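Local coordinates for sensor protein (Geobacter sulfurreducens, PDB 3H7M), which probably acts as a membrane-bound sensor histidine kinase, passing phosphate from ATP to a protein histidine, this piece being its periplasmic-binding-protein-like sensor domain, at residues D18-F26 against A165-I173. Numbering follows the deposited sequence.
Sequences DRDYPPYEF and AMVPGMYII
Pro23 sets its CB-CG-CD edge over one face of the Tyr171 ring in a CH-pi contact: its CG stands 3.7 Å from the centroid of the Tyr171 ring and only 13° off the ring normal. CB and CD of the same proline reach the two flanks of that face, CB near CE2 and CD near CD1. Tyr171 is set there by CG lying anti to its own carbonyl carbon (chi1 -82°), and its hydroxyl is tied to the backbone O of Leu229, so the ring is held at both ends. With an alanine here, Pro23 would probably lose the aromatic face it rests on and Leu229 O its hydroxyl partner.

Apolar packing extends the contact along the helix. Val167 sends CG1 to Pro23 CD at 3.7 Å, the two side chains crossing at about a right angle. Pro168 is the other centre: its CG meets Tyr24 CE2 at 3.5 Å and, more loosely, Tyr21 CE2 at 4.2 Å. Beside them the Tyr21 OH touches Ala165 CB at 3.6 Å, at the N-cap of the helix, while Pro22 CG reaches Ile172 CG1.

Pro22 O presses on Pro168, with a bent CA-H...O contact from Pro168 CA (3.2 Å, 127° at the hydrogen) and CB just as near. Pro22 and Pro168 are also the pair whose CA atoms lie nearest across the two segments. The cis peptide before Pro23 and the classic beta bulge, in which Tyr24 and Glu25 together stand opposite Tyr21, shape the turn that presents these rings.

Tyr24 and Tyr21 also meet Tyr193 of strand 181-198. As in family 3 solute-binding proteins, the contact probably joins the loop after the first strand of one lobe to the first helical turns of the other, across the cleft where relatives bind ligand.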
loop_
_atom_site.group_PDB
_atom_site.type_symbol
_atom_site.label_atom_id
_atom_site.label_comp_id
_atom_site.label_asym_id
_atom_site.label_seq_id
_atom_site.Cartn_x
_atom_site.Cartn_y
_atom_site.Cartn_z
ATOM N N ASP A 18 1.767 5.721 -4.426
ATOM C CA ASP A 18 1.610 6.665 -3.326
ATOM C C ASP A 18 2.977 7.260 -2.984
ATOM O O ASP A 18 3.953 6.534 -2.833
ATOM C CB ASP A 18 1.040 5.940 -2.106
ATOM C CG ASP A 18 0.626 6.886 -0.988
ATOM O OD1 ASP A 18 1.296 7.917 -0.772
ATOM O OD2 ASP A 18 -0.369 6.579 -0.302
ATOM N N ARG A 19 3.041 8.582 -2.863
ATOM C CA ARG A 19 4.289 9.260 -2.525
ATOM C C ARG A 19 4.661 9.049 -1.047
ATOM O O ARG A 19 5.806 9.294 -0.650
ATOM C CB ARG A 19 4.174 10.757 -2.862
ATOM C CG ARG A 19 3.941 11.686 -1.683
ATOM C CD ARG A 19 3.463 13.095 -2.111
ATOM N NE ARG A 19 4.443 13.880 -2.865
ATOM C CZ ARG A 19 5.681 14.172 -2.457
ATOM N NH1 ARG A 19 6.141 13.743 -1.280
ATOM N NH2 ARG A 19 6.463 14.916 -3.230
ATOM N N ASP A 20 3.705 8.545 -0.258
ATOM C CA ASP A 20 3.901 8.299 1.178
ATOM C C ASP A 20 3.424 6.940 1.712
ATOM O O ASP A 20 2.550 6.889 2.585
ATOM C CB ASP A 20 3.201 9.385 1.995
ATOM C CG ASP A 20 3.940 10.696 1.974
ATOM O OD1 ASP A 20 5.107 10.721 2.414
ATOM O OD2 ASP A 20 3.358 11.703 1.521
ATOM N N TYR A 21 4.004 5.848 1.219
ATOM C CA TYR A 21 3.605 4.525 1.677
ATOM C C TYR A 21 4.832 3.624 1.897
ATOM O O TYR A 21 4.949 2.563 1.290
ATOM C CB TYR A 21 2.653 3.877 0.648
ATOM C CG TYR A 21 1.609 2.953 1.250
ATOM C CD1 TYR A 21 0.539 3.475 1.979
ATOM C CD2 TYR A 21 1.715 1.555 1.132
ATOM C CE1 TYR A 21 -0.401 2.645 2.584
ATOM C CE2 TYR A 21 0.783 0.711 1.741
ATOM C CZ TYR A 21 -0.278 1.269 2.469
ATOM O OH TYR A 21 -1.213 0.477 3.101
ATOM N N PRO A 22 5.768 4.041 2.763
ATOM C CA PRO A 22 6.956 3.228 3.017
ATOM C C PRO A 22 6.617 1.998 3.821
ATOM O O PRO A 22 5.681 1.991 4.599
ATOM C CB PRO A 22 7.863 4.180 3.791
ATOM C CG PRO A 22 6.877 4.978 4.571
ATOM C CD PRO A 22 5.855 5.309 3.505
ATOM N N PRO A 23 7.385 0.931 3.650
ATOM C CA PRO A 23 8.540 0.780 2.772
ATOM C C PRO A 23 8.200 0.317 1.357
ATOM O O PRO A 23 9.108 -0.019 0.601
ATOM C CB PRO A 23 9.347 -0.266 3.505
ATOM C CG PRO A 23 8.280 -1.196 3.934
ATOM C CD PRO A 23 7.239 -0.257 4.503
ATOM N N TYR A 24 6.916 0.288 0.997
ATOM C CA TYR A 24 6.529 -0.164 -0.333
ATOM C C TYR A 24 6.878 0.825 -1.415
ATOM O O TYR A 24 7.485 0.457 -2.421
ATOM C CB TYR A 24 5.039 -0.486 -0.390
ATOM C CG TYR A 24 4.667 -1.605 0.558
ATOM C CD1 TYR A 24 5.300 -2.830 0.489
ATOM C CD2 TYR A 24 3.731 -1.409 1.568
ATOM C CE1 TYR A 24 5.021 -3.843 1.408
ATOM C CE2 TYR A 24 3.451 -2.413 2.492
ATOM C CZ TYR A 24 4.096 -3.621 2.406
ATOM O OH TYR A 24 3.798 -4.617 3.314
ATOM N N GLU A 25 6.486 2.075 -1.214
ATOM C CA GLU A 25 6.784 3.121 -2.176
ATOM C C GLU A 25 6.748 4.489 -1.522
ATOM O O GLU A 25 5.885 4.761 -0.681
ATOM C CB GLU A 25 5.799 3.082 -3.354
ATOM C CG GLU A 25 4.327 3.134 -2.976
ATOM C CD GLU A 25 3.427 2.836 -4.155
ATOM O OE1 GLU A 25 3.886 2.111 -5.056
ATOM O OE2 GLU A 25 2.261 3.300 -4.181
ATOM N N PHE A 26 7.687 5.349 -1.914
ATOM C CA PHE A 26 7.749 6.686 -1.365
ATOM C C PHE A 26 8.855 7.516 -1.987
ATOM O O PHE A 26 9.879 6.987 -2.432
ATOM C CB PHE A 26 7.975 6.621 0.152
ATOM C CG PHE A 26 9.268 5.966 0.545
ATOM C CD1 PHE A 26 10.403 6.727 0.791
ATOM C CD2 PHE A 26 9.360 4.574 0.647
ATOM C CE1 PHE A 26 11.637 6.115 1.139
ATOM C CE2 PHE A 26 10.581 3.936 0.993
ATOM C CZ PHE A 26 11.718 4.711 1.237
ATOM N N ALA A 165 -1.791 -0.510 7.793
ATOM C CA ALA A 165 -1.013 -1.673 7.426
ATOM C C ALA A 165 0.130 -1.802 8.407
ATOM O O ALA A 165 0.854 -0.849 8.701
ATOM C CB ALA A 165 -0.492 -1.542 6.010
ATOM N N MET A 166 0.263 -3.006 8.922
ATOM C CA MET A 166 1.280 -3.333 9.878
ATOM C C MET A 166 2.701 -2.844 9.560
ATOM O O MET A 166 3.296 -2.046 10.307
ATOM C CB MET A 166 1.293 -4.842 10.048
ATOM C CG MET A 166 2.416 -5.341 10.885
ATOM S SD MET A 166 1.993 -5.197 12.602
ATOM C CE MET A 166 1.230 -6.833 12.821
ATOM N N VAL A 167 3.254 -3.332 8.461
ATOM C CA VAL A 167 4.619 -2.994 8.129
ATOM C C VAL A 167 4.819 -1.500 7.983
ATOM O O VAL A 167 5.700 -0.912 8.602
ATOM C CB VAL A 167 5.068 -3.799 6.906
ATOM C CG1 VAL A 167 6.423 -3.307 6.397
ATOM C CG2 VAL A 167 5.156 -5.272 7.323
ATOM N N PRO A 168 4.006 -0.864 7.169
ATOM C CA PRO A 168 4.190 0.582 7.049
ATOM C C PRO A 168 4.096 1.226 8.452
ATOM O O PRO A 168 4.782 2.205 8.762
ATOM C CB PRO A 168 3.038 0.992 6.155
ATOM C CG PRO A 168 2.933 -0.236 5.202
ATOM C CD PRO A 168 3.055 -1.389 6.170
ATOM N N GLY A 169 3.243 0.645 9.287
ATOM C CA GLY A 169 3.038 1.139 10.630
ATOM C C GLY A 169 4.333 1.153 11.397
ATOM O O GLY A 169 4.737 2.184 11.919
ATOM N N MET A 170 4.980 0.000 11.464
ATOM C CA MET A 170 6.250 -0.099 12.146
ATOM C C MET A 170 7.284 0.829 11.520
ATOM O O MET A 170 7.994 1.523 12.228
ATOM C CB MET A 170 6.735 -1.538 12.112
ATOM C CG MET A 170 5.722 -2.514 12.719
ATOM S SD MET A 170 4.988 -1.856 14.265
ATOM C CE MET A 170 6.256 -2.235 15.461
ATOM N N TYR A 171 7.367 0.867 10.197
ATOM C CA TYR A 171 8.349 1.750 9.577
ATOM C C TYR A 171 8.084 3.180 9.928
ATOM O O TYR A 171 9.003 3.955 10.152
ATOM C CB TYR A 171 8.364 1.620 8.056
ATOM C CG TYR A 171 9.190 0.443 7.590
ATOM C CD1 TYR A 171 8.709 -0.861 7.696
ATOM C CD2 TYR A 171 10.470 0.631 7.068
ATOM C CE1 TYR A 171 9.486 -1.959 7.289
ATOM C CE2 TYR A 171 11.253 -0.457 6.660
ATOM C CZ TYR A 171 10.754 -1.746 6.771
ATOM O OH TYR A 171 11.524 -2.812 6.367
ATOM N N ILE A 172 6.812 3.535 9.980
ATOM C CA ILE A 172 6.452 4.895 10.290
ATOM C C ILE A 172 6.744 5.242 11.746
ATOM O O ILE A 172 7.170 6.346 12.055
ATOM C CB ILE A 172 4.968 5.133 9.987
ATOM C CG1 ILE A 172 4.760 5.170 8.472
ATOM C CG2 ILE A 172 4.520 6.436 10.585
ATOM C CD1 ILE A 172 3.299 5.095 8.031
ATOM N N ILE A 173 6.524 4.281 12.630
ATOM C CA ILE A 173 6.733 4.519 14.032
ATOM C C ILE A 173 8.187 4.851 14.262
ATOM O O ILE A 173 8.510 5.735 15.056
ATOM C CB ILE A 173 6.316 3.295 14.864
ATOM C CG1 ILE A 173 4.800 3.296 15.041
ATOM C CG2 ILE A 173 6.984 3.324 16.220
ATOM C CD1 ILE A 173 4.287 2.053 15.726
#